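PDB 6ECX: StiE protein from Stigmatella aurantiaca, which carries an S-adenosylmethionine-dependent O-methyltransferase domain, the part in this structure, within a multifunctional polyketide synthase probably involved in making a polyketide antibiotic. Local coordinates for residues L183-N197 / G281-F295. Sequence-based numbering, arbitrary orientation.
Sequences LTNGGLLIMADFVAN and GLISYVLFHVQKDRF
Lys292 and Leu183 make the shortest side-chain hydrogen bond between the two segments: Lys292 NZ donates to Leu183 O at 2.7 Å, in the carbonyl plane. The lysine chain is fully extended, with CG anti to the backbone N (chi1 179°), and runs alongside Leu183. Its ammonium also forms a salt bridge with Asp180. At the same end Asn185 OD1 accepts Arg294 N (2.9 Å) from above its carbonyl plane, while Asn185 ND2 lies over one face of the Phe295 ring. Gln291 NE2 reaches Gly186 O at 3.2 Å. Gln291 OE1 turns to Arg227.

At the other end Asn197 ND2 bonds both Ser284 OG (3.0 Å) and Gly281 O (2.8 Å), close to its own amide plane. These two bonds, with Arg214 on OD1, should define which way the amide is turned, although the residue is poorly ordered. Between the ends, strands 187-196 and 283-292 pair antiparallel through regular backbone bonds, from Gly187 with Lys292 to Asn197 with Leu282.

Side chains pack on both faces of the sheet. On one, the edge of Tyr285 meets the face of Phe194, with planes 80° apart and Tyr285 CD2 3.6 Å from Phe194 CE1. Ala192 CB lies against Tyr285 OH, which is bonded to Glu164. The Tyr285 side chain is about 7 Å from the bound S-adenosylmethionine. On the opposite face Phe288 CZ touches Val195 CG2 at 3.8 Å, and Val286 CG1 sits over the centre of the same ring.

Strand 187-196 runs parallel to 157-163, and 283-292 lies antiparallel between 187-196 and 226-233, the reversed strand of the Rossmann-like methyltransferase sheet. Helix 11-19 covers Phe194 and Ile283 through Ile12.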
loop_
_atom_site.group_PDB
_atom_site.type_symbol
_atom_site.label_atom_id
_atom_site.label_comp_id
_atom_site.label_asym_id
_atom_site.label_seq_id
_atom_site.Cartn_x
_atom_site.Cartn_y
_atom_site.Cartn_z
ATOM N N LEU A 183 4.134 -4.505 -17.805
ATOM C CA LEU A 183 3.406 -3.248 -17.872
ATOM C C LEU A 183 3.484 -2.744 -19.309
ATOM O O LEU A 183 4.585 -2.653 -19.868
ATOM C CB LEU A 183 4.030 -2.247 -16.895
ATOM C CG LEU A 183 3.350 -0.942 -16.525
ATOM C CD1 LEU A 183 1.892 -1.192 -16.134
ATOM C CD2 LEU A 183 4.134 -0.305 -15.370
ATOM N N THR A 184 2.332 -2.431 -19.915
ATOM C CA THR A 184 2.371 -1.781 -21.226
ATOM C C THR A 184 3.102 -0.441 -21.127
ATOM O O THR A 184 3.099 0.214 -20.082
ATOM C CB THR A 184 0.955 -1.558 -21.793
ATOM O OG1 THR A 184 0.185 -0.705 -20.925
ATOM C CG2 THR A 184 0.251 -2.851 -21.942
ATOM N N ASN A 185 3.730 -0.015 -22.225
ATOM C CA ASN A 185 4.431 1.272 -22.191
ATOM C C ASN A 185 3.459 2.405 -21.879
ATOM O O ASN A 185 2.330 2.443 -22.373
ATOM C CB ASN A 185 5.162 1.553 -23.511
ATOM C CG ASN A 185 6.132 2.720 -23.389
ATOM O OD1 ASN A 185 6.567 3.052 -22.277
ATOM N ND2 ASN A 185 6.489 3.343 -24.523
ATOM N N GLY A 186 3.890 3.345 -21.040
ATOM C CA GLY A 186 2.932 4.308 -20.529
ATOM C C GLY A 186 1.951 3.792 -19.488
ATOM O O GLY A 186 1.147 4.592 -18.986
ATOM N N GLY A 187 1.982 2.504 -19.145
ATOM C CA GLY A 187 1.139 1.984 -18.068
ATOM C C GLY A 187 1.493 2.615 -16.720
ATOM O O GLY A 187 2.534 3.233 -16.553
ATOM N N LEU A 188 0.592 2.463 -15.746
ATOM C CA LEU A 188 0.699 3.132 -14.450
ATOM C C LEU A 188 0.977 2.136 -13.322
ATOM O O LEU A 188 0.500 0.998 -13.337
ATOM C CB LEU A 188 -0.587 3.913 -14.125
ATOM C CG LEU A 188 -1.074 4.919 -15.179
ATOM C CD1 LEU A 188 -2.409 5.537 -14.769
ATOM C CD2 LEU A 188 -0.019 5.995 -15.406
ATOM N N LEU A 189 1.744 2.587 -12.337
ATOM C CA LEU A 189 2.019 1.850 -11.098
ATOM C C LEU A 189 1.658 2.783 -9.958
ATOM O O LEU A 189 2.155 3.913 -9.917
ATOM C CB LEU A 189 3.501 1.475 -11.017
ATOM C CG LEU A 189 4.061 0.952 -9.685
ATOM C CD1 LEU A 189 3.411 -0.395 -9.329
ATOM C CD2 LEU A 189 5.572 0.848 -9.784
ATOM N N ILE A 190 0.752 2.369 -9.071
ATOM C CA ILE A 190 0.474 3.166 -7.885
ATOM C C ILE A 190 0.853 2.330 -6.665
ATOM O O ILE A 190 0.564 1.130 -6.605
ATOM C CB ILE A 190 -0.977 3.687 -7.825
ATOM C CG1 ILE A 190 -1.998 2.579 -7.918
ATOM C CG2 ILE A 190 -1.241 4.766 -8.966
ATOM C CD1 ILE A 190 -3.450 3.129 -7.821
ATOM N N MET A 191 1.561 2.953 -5.729
ATOM C CA MET A 191 2.066 2.234 -4.577
ATOM C C MET A 191 1.891 3.088 -3.343
ATOM O O MET A 191 1.958 4.317 -3.407
ATOM C CB MET A 191 3.544 1.884 -4.724
ATOM C CG MET A 191 3.820 0.728 -5.636
ATOM S SD MET A 191 5.594 0.545 -5.798
ATOM C CE MET A 191 6.163 1.066 -4.188
ATOM N N ALA A 192 1.620 2.421 -2.226
ATOM C CA ALA A 192 1.761 3.011 -0.908
ATOM C C ALA A 192 2.917 2.291 -0.230
ATOM O O ALA A 192 2.927 1.055 -0.176
ATOM C CB ALA A 192 0.467 2.874 -0.097
ATOM N N ASP A 193 3.900 3.054 0.239
ATOM C CA ASP A 193 5.054 2.455 0.894
ATOM C C ASP A 193 5.834 3.541 1.627
ATOM O O ASP A 193 5.460 4.718 1.624
ATOM C CB ASP A 193 5.938 1.695 -0.092
ATOM C CG ASP A 193 6.410 0.365 0.479
ATOM O OD1 ASP A 193 6.943 0.367 1.599
ATOM O OD2 ASP A 193 6.215 -0.677 -0.172
ATOM N N PHE A 194 6.908 3.116 2.281
ATOM C CA PHE A 194 7.699 3.976 3.146
ATOM C C PHE A 194 8.974 4.441 2.461
ATOM O O PHE A 194 9.621 3.678 1.736
ATOM C CB PHE A 194 8.071 3.249 4.431
ATOM C CG PHE A 194 6.903 2.948 5.295
ATOM C CD1 PHE A 194 6.431 3.895 6.195
ATOM C CD2 PHE A 194 6.263 1.724 5.206
ATOM C CE1 PHE A 194 5.340 3.622 6.995
ATOM C CE2 PHE A 194 5.176 1.436 6.011
ATOM C CZ PHE A 194 4.712 2.384 6.907
ATOM N N VAL A 195 9.337 5.691 2.730
ATOM C CA VAL A 195 10.618 6.269 2.347
ATOM C C VAL A 195 11.374 6.574 3.637
ATOM O O VAL A 195 10.853 7.274 4.516
ATOM C CB VAL A 195 10.432 7.537 1.497
ATOM C CG1 VAL A 195 11.780 8.231 1.280
ATOM C CG2 VAL A 195 9.762 7.206 0.152
ATOM N N ALA A 196 12.584 6.036 3.769
ATOM C CA ALA A 196 13.438 6.384 4.899
ATOM C C ALA A 196 14.197 7.672 4.598
ATOM O O ALA A 196 14.817 7.796 3.544
ATOM C CB ALA A 196 14.428 5.262 5.196
ATOM N N ASN A 197 14.174 8.618 5.536
ATOM C CA ASN A 197 14.744 9.940 5.312
ATOM C C ASN A 197 16.118 10.123 5.953
ATOM O O ASN A 197 16.557 11.263 6.128
ATOM C CB ASN A 197 13.783 11.011 5.824
ATOM C CG ASN A 197 12.429 10.941 5.158
ATOM O OD1 ASN A 197 12.332 10.795 3.937
ATOM N ND2 ASN A 197 11.371 11.035 5.957
ATOM N N GLY A 281 9.546 12.631 11.385
ATOM C CA GLY A 281 10.061 12.788 10.042
ATOM C C GLY A 281 11.139 11.803 9.659
ATOM O O GLY A 281 11.741 11.950 8.585
ATOM N N LEU A 282 11.396 10.795 10.495
ATOM C CA LEU A 282 12.437 9.822 10.182
ATOM C C LEU A 282 12.070 8.997 8.955
ATOM O O LEU A 282 12.937 8.659 8.142
ATOM C CB LEU A 282 12.678 8.913 11.384
ATOM C CG LEU A 282 12.982 9.629 12.706
ATOM C CD1 LEU A 282 13.450 8.635 13.755
ATOM C CD2 LEU A 282 14.011 10.734 12.511
ATOM N N ILE A 283 10.792 8.643 8.823
ATOM C CA ILE A 283 10.289 7.956 7.644
ATOM C C ILE A 283 9.047 8.691 7.160
ATOM O O ILE A 283 8.445 9.497 7.880
ATOM C CB ILE A 283 9.979 6.468 7.917
ATOM C CG1 ILE A 283 8.856 6.338 8.943
ATOM C CG2 ILE A 283 11.232 5.741 8.421
ATOM C CD1 ILE A 283 8.651 4.917 9.437
ATOM N N SER A 284 8.680 8.413 5.914
ATOM C CA SER A 284 7.523 9.017 5.282
ATOM C C SER A 284 6.663 7.912 4.700
ATOM O O SER A 284 7.181 6.940 4.144
ATOM C CB SER A 284 7.927 10.007 4.176
ATOM O OG SER A 284 8.574 11.123 4.752
ATOM N N TYR A 285 5.355 8.048 4.873
ATOM C CA TYR A 285 4.399 7.161 4.237
ATOM C C TYR A 285 3.935 7.860 2.968
ATOM O O TYR A 285 3.329 8.935 3.033
ATOM C CB TYR A 285 3.232 6.866 5.166
ATOM C CG TYR A 285 2.305 5.790 4.677
ATOM C CD1 TYR A 285 1.230 6.098 3.864
ATOM C CD2 TYR A 285 2.489 4.465 5.041
ATOM C CE1 TYR A 285 0.361 5.134 3.426
ATOM C CE2 TYR A 285 1.621 3.479 4.595
ATOM C CZ TYR A 285 0.557 3.830 3.789
ATOM O OH TYR A 285 -0.319 2.881 3.346
ATOM N N VAL A 286 4.247 7.275 1.824
ATOM C CA VAL A 286 4.203 8.004 0.559
ATOM C C VAL A 286 3.302 7.265 -0.413
ATOM O O VAL A 286 3.329 6.032 -0.485
ATOM C CB VAL A 286 5.620 8.182 -0.026
ATOM C CG1 VAL A 286 5.540 8.826 -1.401
ATOM C CG2 VAL A 286 6.482 9.030 0.932
ATOM N N LEU A 287 2.496 8.018 -1.159
ATOM C CA LEU A 287 1.594 7.450 -2.150
ATOM C C LEU A 287 2.170 7.825 -3.524
ATOM O O LEU A 287 2.065 8.979 -3.958
ATOM C CB LEU A 287 0.173 7.975 -1.942
ATOM C CG LEU A 287 -0.355 7.963 -0.494
ATOM C CD1 LEU A 287 -1.748 8.568 -0.405
ATOM C CD2 LEU A 287 -0.359 6.551 0.089
ATOM N N PHE A 288 2.787 6.837 -4.182
ATOM C CA PHE A 288 3.530 7.017 -5.421
ATOM C C PHE A 288 2.584 6.919 -6.613
ATOM O O PHE A 288 1.748 6.011 -6.679
ATOM C CB PHE A 288 4.605 5.940 -5.596
ATOM C CG PHE A 288 5.642 5.877 -4.489
ATOM C CD1 PHE A 288 5.365 5.226 -3.287
ATOM C CD2 PHE A 288 6.918 6.383 -4.690
ATOM C CE1 PHE A 288 6.329 5.134 -2.295
ATOM C CE2 PHE A 288 7.889 6.294 -3.711
ATOM C CZ PHE A 288 7.596 5.670 -2.505
ATOM N N HIS A 289 2.742 7.825 -7.574
ATOM C CA HIS A 289 2.155 7.649 -8.901
ATOM C C HIS A 289 3.296 7.590 -9.913
ATOM O O HIS A 289 4.040 8.564 -10.068
ATOM C CB HIS A 289 1.183 8.778 -9.248
ATOM C CG HIS A 289 0.456 8.567 -10.541
ATOM N ND1 HIS A 289 0.897 9.090 -11.738
ATOM C CD2 HIS A 289 -0.664 7.862 -10.830
ATOM C CE1 HIS A 289 0.079 8.725 -12.709
ATOM N NE2 HIS A 289 -0.881 7.983 -12.183
ATOM N N VAL A 290 3.418 6.457 -10.597
ATOM C CA VAL A 290 4.563 6.117 -11.432
ATOM C C VAL A 290 4.046 5.737 -12.817
ATOM O O VAL A 290 2.985 5.112 -12.941
ATOM C CB VAL A 290 5.351 4.950 -10.793
ATOM C CG1 VAL A 290 6.523 4.490 -11.660
ATOM C CG2 VAL A 290 5.815 5.349 -9.360
ATOM N N GLN A 291 4.799 6.090 -13.863
ATOM C CA GLN A 291 4.427 5.717 -15.225
ATOM C C GLN A 291 5.564 4.949 -15.901
ATOM O O GLN A 291 6.727 5.312 -15.779
ATOM C CB GLN A 291 4.048 6.954 -16.059
ATOM C CG GLN A 291 3.507 6.578 -17.446
ATOM C CD GLN A 291 3.189 7.783 -18.300
ATOM O OE1 GLN A 291 3.655 8.883 -18.034
ATOM N NE2 GLN A 291 2.348 7.589 -19.300
ATOM N N LYS A 292 5.239 3.876 -16.616
ATOM C CA LYS A 292 6.268 3.228 -17.427
ATOM C C LYS A 292 6.689 4.121 -18.596
ATOM O O LYS A 292 5.851 4.715 -19.291
ATOM C CB LYS A 292 5.758 1.889 -17.967
ATOM C CG LYS A 292 6.793 1.210 -18.833
ATOM C CD LYS A 292 6.423 -0.223 -19.133
ATOM C CE LYS A 292 7.500 -0.878 -19.992
ATOM N NZ LYS A 292 7.249 -2.344 -20.029
ATOM N N ASP A 293 7.998 4.208 -18.818
ATOM C CA ASP A 293 8.602 5.102 -19.828
ATOM C C ASP A 293 9.707 4.279 -20.497
ATOM O O ASP A 293 10.877 4.357 -20.147
ATOM C CB ASP A 293 9.152 6.368 -19.167
ATOM C CG ASP A 293 9.608 7.421 -20.154
ATOM O OD1 ASP A 293 9.832 7.134 -21.350
ATOM O OD2 ASP A 293 9.782 8.565 -19.695
ATOM N N ARG A 294 9.306 3.483 -21.486
ATOM C CA ARG A 294 10.220 2.551 -22.137
ATOM C C ARG A 294 11.222 3.266 -23.036
ATOM O O ARG A 294 12.348 2.789 -23.217
ATOM C CB ARG A 294 9.395 1.535 -22.947
ATOM C CG ARG A 294 10.207 0.512 -23.696
ATOM C CD ARG A 294 10.971 -0.383 -22.724
ATOM N NE ARG A 294 11.780 -1.382 -23.418
ATOM C CZ ARG A 294 12.987 -1.140 -23.917
ATOM N NH1 ARG A 294 13.521 0.067 -23.797
ATOM N NH2 ARG A 294 13.660 -2.106 -24.523
ATOM N N PHE A 295 10.843 4.406 -23.597
ATOM C CA PHE A 295 11.637 5.068 -24.631
ATOM C C PHE A 295 12.638 6.081 -24.089
ATOM O O PHE A 295 13.397 6.652 -24.880
ATOM C CB PHE A 295 10.692 5.747 -25.645
ATOM C CG PHE A 295 9.745 4.782 -26.334
ATOM C CD1 PHE A 295 10.144 3.474 -26.615
ATOM C CD2 PHE A 295 8.465 5.177 -26.697
ATOM C CE1 PHE A 295 9.276 2.580 -27.259
ATOM C CE2 PHE A 295 7.582 4.292 -27.350
ATOM C CZ PHE A 295 7.991 2.984 -27.622
#